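Long-range contacts in glycosyl hydrolase (Rhizobium leguminosarum bv. trifolii, PDB 5NDX), which probably hydrolyses O-glycosidic bonds as a family 39 glycoside hydrolase and is the bacterial orthologue of human alpha-L-iduronidase: residues G547-R552 against L592-P597; H198-T203 against H253-G258. The protein carries 2 engineered substitutions. All blocks are in the same frame, centred on the assembly; numbering follows the deposited sequence.

How the contacts relate
The two contacts lie on opposite sides of the chain's centre, about 56 Å apart between centres, and share no element. Contact 1 pairs strands 549-557 and 590-594 in the small C-terminal sandwich. It is partly buried, and paired backbone amides and carbonyls hold it. Contact 2 belongs to the TIM barrel. It joins the end of helix 190-200 to the loop after helix 235-252, and a salt bridge and arginine-carbonyl bonds hold it. Most of its touching residues are buried, although its arginine is exposed. In contact 1 Arg552 lays a guanidinium face on a proline and spends that group's N-H bonds within its own strand, while in contact 2 Arg255 turns them to acceptors across the contact.

Contact 1: residues G547-R552 against L592-P597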
ATOM      1  N   GLY A 547     -25.653  12.426   4.140  1.00 55.40           N
ATOM      2  CA  GLY A 547     -26.908  13.138   3.826  1.00 55.84           C
ATOM      3  C   GLY A 547     -27.582  12.698   2.540  1.00 57.88           C
ATOM      4  O   GLY A 547     -28.460  13.392   2.046  1.00 62.29           O
ATOM      5  N   GLY A 548     -27.203  11.539   1.998  1.00 57.71           N
ATOM      6  CA  GLY A 548     -27.749  11.059   0.724  1.00 55.64           C
ATOM      7  C   GLY A 548     -27.378  11.881  -0.513  1.00 55.66           C
ATOM      8  O   GLY A 548     -28.103  11.855  -1.507  1.00 58.08           O
ATOM      9  N   ARG A 549     -26.252  12.589  -0.487  1.00 52.58           N
ATOM     10  CA  ARG A 549     -25.749  13.305  -1.675  1.00 52.28           C
ATOM     11  C   ARG A 549     -25.298  12.347  -2.796  1.00 49.10           C
ATOM     12  O   ARG A 549     -24.648  11.339  -2.535  1.00 46.73           O
ATOM     13  CB  ARG A 549     -24.564  14.162  -1.235  1.00 57.54           C
ATOM     14  CG  ARG A 549     -23.833  14.920  -2.340  1.00 60.28           C
ATOM     15  CD  ARG A 549     -22.586  15.649  -1.812  1.00 65.12           C
ATOM     16  NE  ARG A 549     -21.941  14.940  -0.684  1.00 68.11           N
ATOM     17  CZ  ARG A 549     -22.022  15.264   0.617  1.00 62.46           C
ATOM     18  NH1 ARG A 549     -22.685  16.359   1.037  1.00 62.53           N
ATOM     19  NH2 ARG A 549     -21.416  14.470   1.505  1.00 57.22           N
ATOM     20  N   GLU A 550     -25.602  12.683  -4.050  1.00 47.33           N
ATOM     21  CA  GLU A 550     -25.232  11.845  -5.176  1.00 46.97           C
ATOM     22  C   GLU A 550     -23.749  11.984  -5.403  1.00 43.31           C
ATOM     23  O   GLU A 550     -23.228  13.094  -5.403  1.00 41.26           O
ATOM     24  CB  GLU A 550     -25.973  12.245  -6.467  1.00 51.56           C
ATOM     25  CG  GLU A 550     -27.451  11.817  -6.519  1.00 53.51           C
ATOM     26  CD  GLU A 550     -27.620  10.318  -6.649  1.00 57.25           C
ATOM     27  OE1 GLU A 550     -26.783   9.646  -7.299  1.00 55.26           O
ATOM     28  OE2 GLU A 550     -28.608   9.779  -6.097  1.00 60.00           O
ATOM     29  N   GLU A 551     -23.065  10.865  -5.571  1.00 40.21           N
ATOM     30  CA  GLU A 551     -21.617  10.922  -5.872  1.00 41.29           C
ATOM     31  C   GLU A 551     -21.290   9.911  -6.953  1.00 39.74           C
ATOM     32  O   GLU A 551     -22.016   8.914  -7.122  1.00 40.71           O
ATOM     33  CB  GLU A 551     -20.769  10.621  -4.621  1.00 39.29           C
ATOM     34  CG  GLU A 551     -20.934  11.642  -3.511  1.00 42.12           C
ATOM     35  CD  GLU A 551     -20.130  11.353  -2.243  1.00 41.65           C
ATOM     36  OE1 GLU A 551     -19.623  10.231  -2.091  1.00 44.05           O
ATOM     37  OE2 GLU A 551     -20.059  12.268  -1.405  1.00 40.60           O
ATOM     38  N   ARG A 552     -20.183  10.147  -7.643  1.00 38.94           N
ATOM     39  CA  ARG A 552     -19.651   9.191  -8.645  1.00 38.16           C
ATOM     40  C   ARG A 552     -18.172   8.929  -8.421  1.00 35.52           C
ATOM     41  O   ARG A 552     -17.394   9.860  -8.405  1.00 35.45           O
ATOM     42  CB  ARG A 552     -19.842   9.774 -10.035  1.00 39.31           C
ATOM     43  CG  ARG A 552     -21.300  10.095 -10.395  1.00 42.22           C
ATOM     44  CD  ARG A 552     -22.157   8.833 -10.531  1.00 44.00           C
ATOM     45  NE  ARG A 552     -23.561   9.153 -10.858  1.00 46.33           N
ATOM     46  CZ  ARG A 552     -24.527   9.463  -9.983  1.00 47.98           C
ATOM     47  NH1 ARG A 552     -24.325   9.499  -8.669  1.00 48.45           N
ATOM     48  NH2 ARG A 552     -25.725   9.743 -10.427  1.00 49.24           N
ATOM     49  N   LEU A 592     -13.199  10.804  -6.810  1.00 33.60           N
ATOM     50  CA  LEU A 592     -14.552  10.866  -6.306  1.00 33.83           C
ATOM     51  C   LEU A 592     -15.186  12.220  -6.670  1.00 35.13           C
ATOM     52  O   LEU A 592     -14.683  13.257  -6.254  1.00 35.37           O
ATOM     53  CB  LEU A 592     -14.629  10.610  -4.766  1.00 34.92           C
ATOM     54  CG  LEU A 592     -16.164  10.607  -4.546  1.00 37.69           C
ATOM     55  CD1 LEU A 592     -16.757   9.249  -4.285  1.00 39.96           C
ATOM     56  CD2 LEU A 592     -16.782  11.729  -3.787  1.00 38.41           C
ATOM     57  N   HIS A 593     -16.257  12.222  -7.485  1.00 35.25           N
ATOM     58  CA  HIS A 593     -16.961  13.462  -7.833  1.00 37.79           C
ATOM     59  C   HIS A 593     -18.280  13.589  -7.076  1.00 39.01           C
ATOM     60  O   HIS A 593     -19.079  12.653  -7.103  1.00 40.15           O
ATOM     61  CB  HIS A 593     -17.316  13.490  -9.334  1.00 42.04           C
ATOM     62  CG  HIS A 593     -17.830  14.824  -9.780  1.00 43.48           C
ATOM     63  ND1 HIS A 593     -18.922  14.972 -10.614  1.00 43.44           N
ATOM     64  CD2 HIS A 593     -17.423  16.080  -9.454  1.00 42.95           C
ATOM     65  CE1 HIS A 593     -19.123  16.263 -10.837  1.00 43.17           C
ATOM     66  NE2 HIS A 593     -18.245  16.958 -10.129  1.00 44.08           N
ATOM     67  N   MET A 594     -18.514  14.734  -6.456  1.00 40.72           N
ATOM     68  CA  MET A 594     -19.719  15.034  -5.669  0.50 44.11           C
ATOM     69  C   MET A 594     -20.746  15.803  -6.540  1.00 44.18           C
ATOM     70  O   MET A 594     -20.362  16.710  -7.296  1.00 42.25           O
ATOM     71  CB  MET A 594     -19.335  15.899  -4.449  0.50 46.88           C
ATOM     72  CG  MET A 594     -18.139  15.385  -3.612  0.50 48.72           C
ATOM     73  SD  MET A 594     -17.569  16.496  -2.270  0.50 51.63           S
ATOM     74  CE  MET A 594     -18.973  16.275  -1.177  0.50 52.81           C
ATOM     75  N   SER A 595     -22.022  15.450  -6.420  1.00 46.49           N
ATOM     76  CA  SER A 595     -23.142  16.195  -7.047  1.00 48.28           C
ATOM     77  C   SER A 595     -22.993  16.361  -8.557  1.00 47.13           C
ATOM     78  O   SER A 595     -22.816  17.460  -9.040  1.00 48.72           O
ATOM     79  CB  SER A 595     -23.277  17.556  -6.360  1.00 50.36           C
ATOM     80  OG  SER A 595     -23.449  17.341  -4.965  1.00 51.21           O
ATOM     81  N   PRO A 596     -23.006  15.261  -9.299  1.00 45.72           N
ATOM     82  CA  PRO A 596     -22.965  15.416 -10.739  1.00 51.40           C
ATOM     83  C   PRO A 596     -24.207  16.161 -11.257  1.00 53.33           C
ATOM     84  O   PRO A 596     -25.287  15.954 -10.723  1.00 53.34           O
ATOM     85  CB  PRO A 596     -23.004  13.976 -11.248  1.00 48.80           C
ATOM     86  CG  PRO A 596     -23.653  13.208 -10.172  1.00 48.00           C
ATOM     87  CD  PRO A 596     -23.224  13.867  -8.901  1.00 47.01           C
ATOM     88  N   PRO A 597     -24.049  17.001 -12.285  1.00 58.39           N
ATOM     89  CA  PRO A 597     -25.240  17.593 -12.902  1.00 59.69           C
ATOM     90  C   PRO A 597     -26.045  16.531 -13.654  1.00 61.30           C
ATOM     91  O   PRO A 597     -25.622  15.383 -13.776  1.00 58.92           O
ATOM     92  CB  PRO A 597     -24.655  18.639 -13.848  1.00 60.45           C
ATOM     93  CG  PRO A 597     -23.330  18.072 -14.252  1.00 62.23           C
ATOM     94  CD  PRO A 597     -22.834  17.242 -13.092  1.00 59.26           C
TER
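His593 N donates to Arg552 O at 2.8 Å and nearly straight, 171° at the hydrogen. Arg552 N returns a bond to His593 O, also 2.8 Å, so this is an antiparallel hydrogen-bonded pair. Glu551 and Met594 form the next, non-hydrogen-bonded pair. A third bond, Ser595 N to Glu550 O at 2.8 Å, extends the pairing to where segment 592-597 leaves the strand. Arg552 carries the side-chain packing. Its chain folds back at chi2 (-68°), and the guanidinium lies with one face on Pro596, whose CG sits over the centre, 3.9 Å from CZ. The plane is fixed at its rim. Arg552 NH1 reaches Glu550 OE1 at 2.8 Å, on the lone pair away from the other oxygen. NH1 also bonds Glu551 O at 2.8 Å, from well above that carbonyl plane. Arg542 takes Glu550 OE2. On the side of the sheet that carries Glu551 and Met594, Glu551 OE1 rests against Leu592 CD2 (3.6 Å). Arg549 NE bonds Glu551 OE2 weakly, and Arg549 NH2 pairs with Asp359. The strands belong to the three-stranded sheet of a three-plus-four sandwich, as in fibronectin type III domains. Arg549 probably eases the closeness of the Glu551 and Asp359 carboxylates, and Arg542 and Arg552 together probably keep Glu550 ionised.

Contact 2: residues H198-T203 against H253-G258; sequences HCDSGT and HPRLAG
Asp200 meets three residues of 253-258 along its short side chain. Its CB touches Leu256 CD1 at 4.0 Å and faces His253 CD2 at 3.5 Å. CG stands anti to the backbone N (chi1 -175°), which carries the carboxylate across to the histidine and the arginine. OD2 lies at the edge of the His253 ring, in its plane, beside CD2. The carboxylate and ring planes are nearly perpendicular, 86° apart. OD1 forms a salt bridge with Arg255 NH1 at the guanidinium edge. The modelled 2.5 Å between Asp200 OD1 and Arg255 NH1 is unusually short, so its exact length is doubtful. A water also donates to Asp200 OD1 (2.8 Å) and accepts from Arg255 N (2.9 Å). It ties the aspartate to the backbone of the loop. Arg255 then turns to the end of the helix. Its NH1 bonds Asp200 O at 2.9 Å, with the donor 36° out of the carbonyl plane. NH2 adds weak bonds to Asp200 O and Cys199 O. Beside the polar groups, Leu256 also packs on Met196 and Ile214. The contact links two successive outer helices of the TIM barrel where their chains turn back toward strands 216-219 and 261-263. This is the end of the barrel away from the C-terminal strand ends, where active sites of this fold lie. The positive arginine probably suits the carbonyls at the negative end of helix 190-200 as well as the aspartate, so one guanidinium answers two kinds of negative charge.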
ATOM      1  N   HIS A 198      10.657 -28.477  10.285  1.00 54.70           N
ATOM      2  CA  HIS A 198       9.873 -29.301   9.362  1.00 53.56           C
ATOM      3  C   HIS A 198      10.224 -29.133   7.903  1.00 52.83           C
ATOM      4  O   HIS A 198      10.279 -30.119   7.162  1.00 53.88           O
ATOM      5  CB  HIS A 198       8.393 -29.030   9.564  1.00 54.73           C
ATOM      6  CG  HIS A 198       7.505 -29.995   8.862  1.00 55.71           C
ATOM      7  ND1 HIS A 198       6.754 -29.642   7.771  1.00 56.56           N
ATOM      8  CD2 HIS A 198       7.243 -31.306   9.094  1.00 58.87           C
ATOM      9  CE1 HIS A 198       6.079 -30.691   7.348  1.00 59.35           C
ATOM     10  NE2 HIS A 198       6.356 -31.716   8.134  1.00 59.91           N
ATOM     11  N   CYS A 199      10.440 -27.899   7.458  1.00 52.01           N
ATOM     12  CA  CYS A 199      10.768 -27.648   6.039  1.00 49.78           C
ATOM     13  C   CYS A 199      12.233 -27.917   5.706  1.00 50.51           C
ATOM     14  O   CYS A 199      12.569 -28.088   4.552  1.00 51.34           O
ATOM     15  CB  CYS A 199      10.399 -26.199   5.637  1.00 49.99           C
ATOM     16  SG  CYS A 199       8.607 -25.931   5.559  1.00 51.60           S
ATOM     17  N   ASP A 200      13.098 -27.938   6.709  1.00 53.40           N
ATOM     18  CA  ASP A 200      14.510 -28.217   6.509  1.00 57.85           C
ATOM     19  C   ASP A 200      14.840 -29.736   6.427  1.00 60.62           C
ATOM     20  O   ASP A 200      15.180 -30.224   5.382  1.00 60.29           O
ATOM     21  CB  ASP A 200      15.313 -27.572   7.628  1.00 58.96           C
ATOM     22  CG  ASP A 200      16.799 -27.707   7.428  1.00 58.67           C
ATOM     23  OD1 ASP A 200      17.263 -27.892   6.306  1.00 60.54           O
ATOM     24  OD2 ASP A 200      17.519 -27.569   8.399  1.00 62.41           O
ATOM     25  N   SER A 201      14.801 -30.440   7.554  1.00 66.75           N
ATOM     26  CA  SER A 201      14.793 -31.904   7.601  1.00 71.14           C
ATOM     27  C   SER A 201      13.293 -32.103   7.675  1.00 74.47           C
ATOM     28  O   SER A 201      12.573 -31.196   7.281  1.00 89.70           O
ATOM     29  CB  SER A 201      15.528 -32.373   8.843  1.00 68.85           C
ATOM     30  OG  SER A 201      15.237 -31.517   9.938  1.00 69.20           O
ATOM     31  N   GLY A 202      12.771 -33.207   8.161  1.00 69.39           N
ATOM     32  CA  GLY A 202      11.308 -33.276   8.287  1.00 65.89           C
ATOM     33  C   GLY A 202      10.694 -33.822   7.015  1.00 63.38           C
ATOM     34  O   GLY A 202      11.260 -33.686   5.929  1.00 58.96           O
ATOM     35  N   THR A 203       9.539 -34.473   7.143  1.00 62.05           N
ATOM     36  CA  THR A 203       8.933 -35.144   5.985  1.00 61.54           C
ATOM     37  C   THR A 203       7.423 -34.927   5.973  1.00 56.53           C
ATOM     38  O   THR A 203       6.771 -34.896   7.014  1.00 53.11           O
ATOM     39  CB  THR A 203       9.242 -36.679   5.970  1.00 67.64           C
ATOM     40  OG1 THR A 203       8.747 -37.244   7.174  1.00 68.81           O
ATOM     41  CG2 THR A 203      10.779 -36.993   5.889  1.00 68.04           C
ATOM     42  N   HIS A 253      19.474 -23.624  10.054  1.00 55.95           N
ATOM     43  CA  HIS A 253      18.845 -24.137   8.840  1.00 54.66           C
ATOM     44  C   HIS A 253      19.460 -23.450   7.632  1.00 54.87           C
ATOM     45  O   HIS A 253      18.753 -22.795   6.859  1.00 56.69           O
ATOM     46  CB  HIS A 253      17.311 -23.945   8.863  1.00 54.54           C
ATOM     47  CG  HIS A 253      16.628 -24.534  10.057  1.00 54.41           C
ATOM     48  ND1 HIS A 253      16.123 -23.758  11.081  1.00 56.28           N
ATOM     49  CD2 HIS A 253      16.375 -25.816  10.410  1.00 55.36           C
ATOM     50  CE1 HIS A 253      15.561 -24.526  11.996  1.00 52.70           C
ATOM     51  NE2 HIS A 253      15.714 -25.783  11.619  1.00 55.79           N
ATOM     52  N   PRO A 254      20.788 -23.596   7.453  1.00 56.86           N
ATOM     53  CA  PRO A 254      21.499 -22.856   6.395  1.00 56.83           C
ATOM     54  C   PRO A 254      20.932 -23.049   4.993  1.00 57.07           C
ATOM     55  O   PRO A 254      21.044 -22.154   4.172  1.00 56.41           O
ATOM     56  CB  PRO A 254      22.947 -23.394   6.481  1.00 58.10           C
ATOM     57  CG  PRO A 254      22.854 -24.697   7.239  1.00 58.58           C
ATOM     58  CD  PRO A 254      21.701 -24.502   8.191  1.00 59.39           C
ATOM     59  N   ARG A 255      20.303 -24.184   4.723  1.00 58.45           N
ATOM     60  CA  ARG A 255      19.692 -24.418   3.407  1.00 61.18           C
ATOM     61  C   ARG A 255      18.512 -23.477   3.123  1.00 57.62           C
ATOM     62  O   ARG A 255      18.180 -23.266   1.982  1.00 54.48           O
ATOM     63  CB  ARG A 255      19.223 -25.886   3.273  1.00 66.32           C
ATOM     64  CG  ARG A 255      18.954 -26.314   1.836  1.00 74.79           C
ATOM     65  CD  ARG A 255      18.653 -27.818   1.615  1.00 79.32           C
ATOM     66  NE  ARG A 255      17.202 -28.126   1.582  1.00 79.93           N
ATOM     67  CZ  ARG A 255      16.453 -28.445   2.647  1.00 77.53           C
ATOM     68  NH1 ARG A 255      17.004 -28.505   3.850  1.00 76.21           N
ATOM     69  NH2 ARG A 255      15.146 -28.707   2.514  1.00 75.48           N
ATOM     70  N   LEU A 256      17.850 -22.976   4.163  1.00 54.31           N
ATOM     71  CA  LEU A 256      16.731 -22.041   4.023  1.00 54.01           C
ATOM     72  C   LEU A 256      17.108 -20.549   4.123  1.00 53.54           C
ATOM     73  O   LEU A 256      16.317 -19.701   3.745  1.00 53.66           O
ATOM     74  CB  LEU A 256      15.655 -22.353   5.065  1.00 51.73           C
ATOM     75  CG  LEU A 256      15.147 -23.812   5.123  1.00 52.29           C
ATOM     76  CD1 LEU A 256      14.187 -23.964   6.286  1.00 54.16           C
ATOM     77  CD2 LEU A 256      14.489 -24.321   3.857  1.00 53.42           C
ATOM     78  N   ALA A 257      18.309 -20.243   4.609  1.00 53.63           N
ATOM     79  CA  ALA A 257      18.674 -18.880   5.024  1.00 51.95           C
ATOM     80  C   ALA A 257      18.715 -17.856   3.885  1.00 50.75           C
ATOM     81  O   ALA A 257      18.547 -16.671   4.150  1.00 48.46           O
ATOM     82  CB  ALA A 257      20.006 -18.866   5.785  1.00 51.23           C
ATOM     83  N   GLY A 258      18.958 -18.323   2.664  1.00 45.27           N
ATOM     84  CA  GLY A 258      18.951 -17.518   1.454  1.00 46.92           C
ATOM     85  C   GLY A 258      17.585 -17.337   0.775  1.00 45.25           C
ATOM     86  O   GLY A 258      17.508 -16.615  -0.223  1.00 45.56           O
TER
HETATM   87  O   HOH W   1      19.582 -26.385   6.421  1.00 60.58           O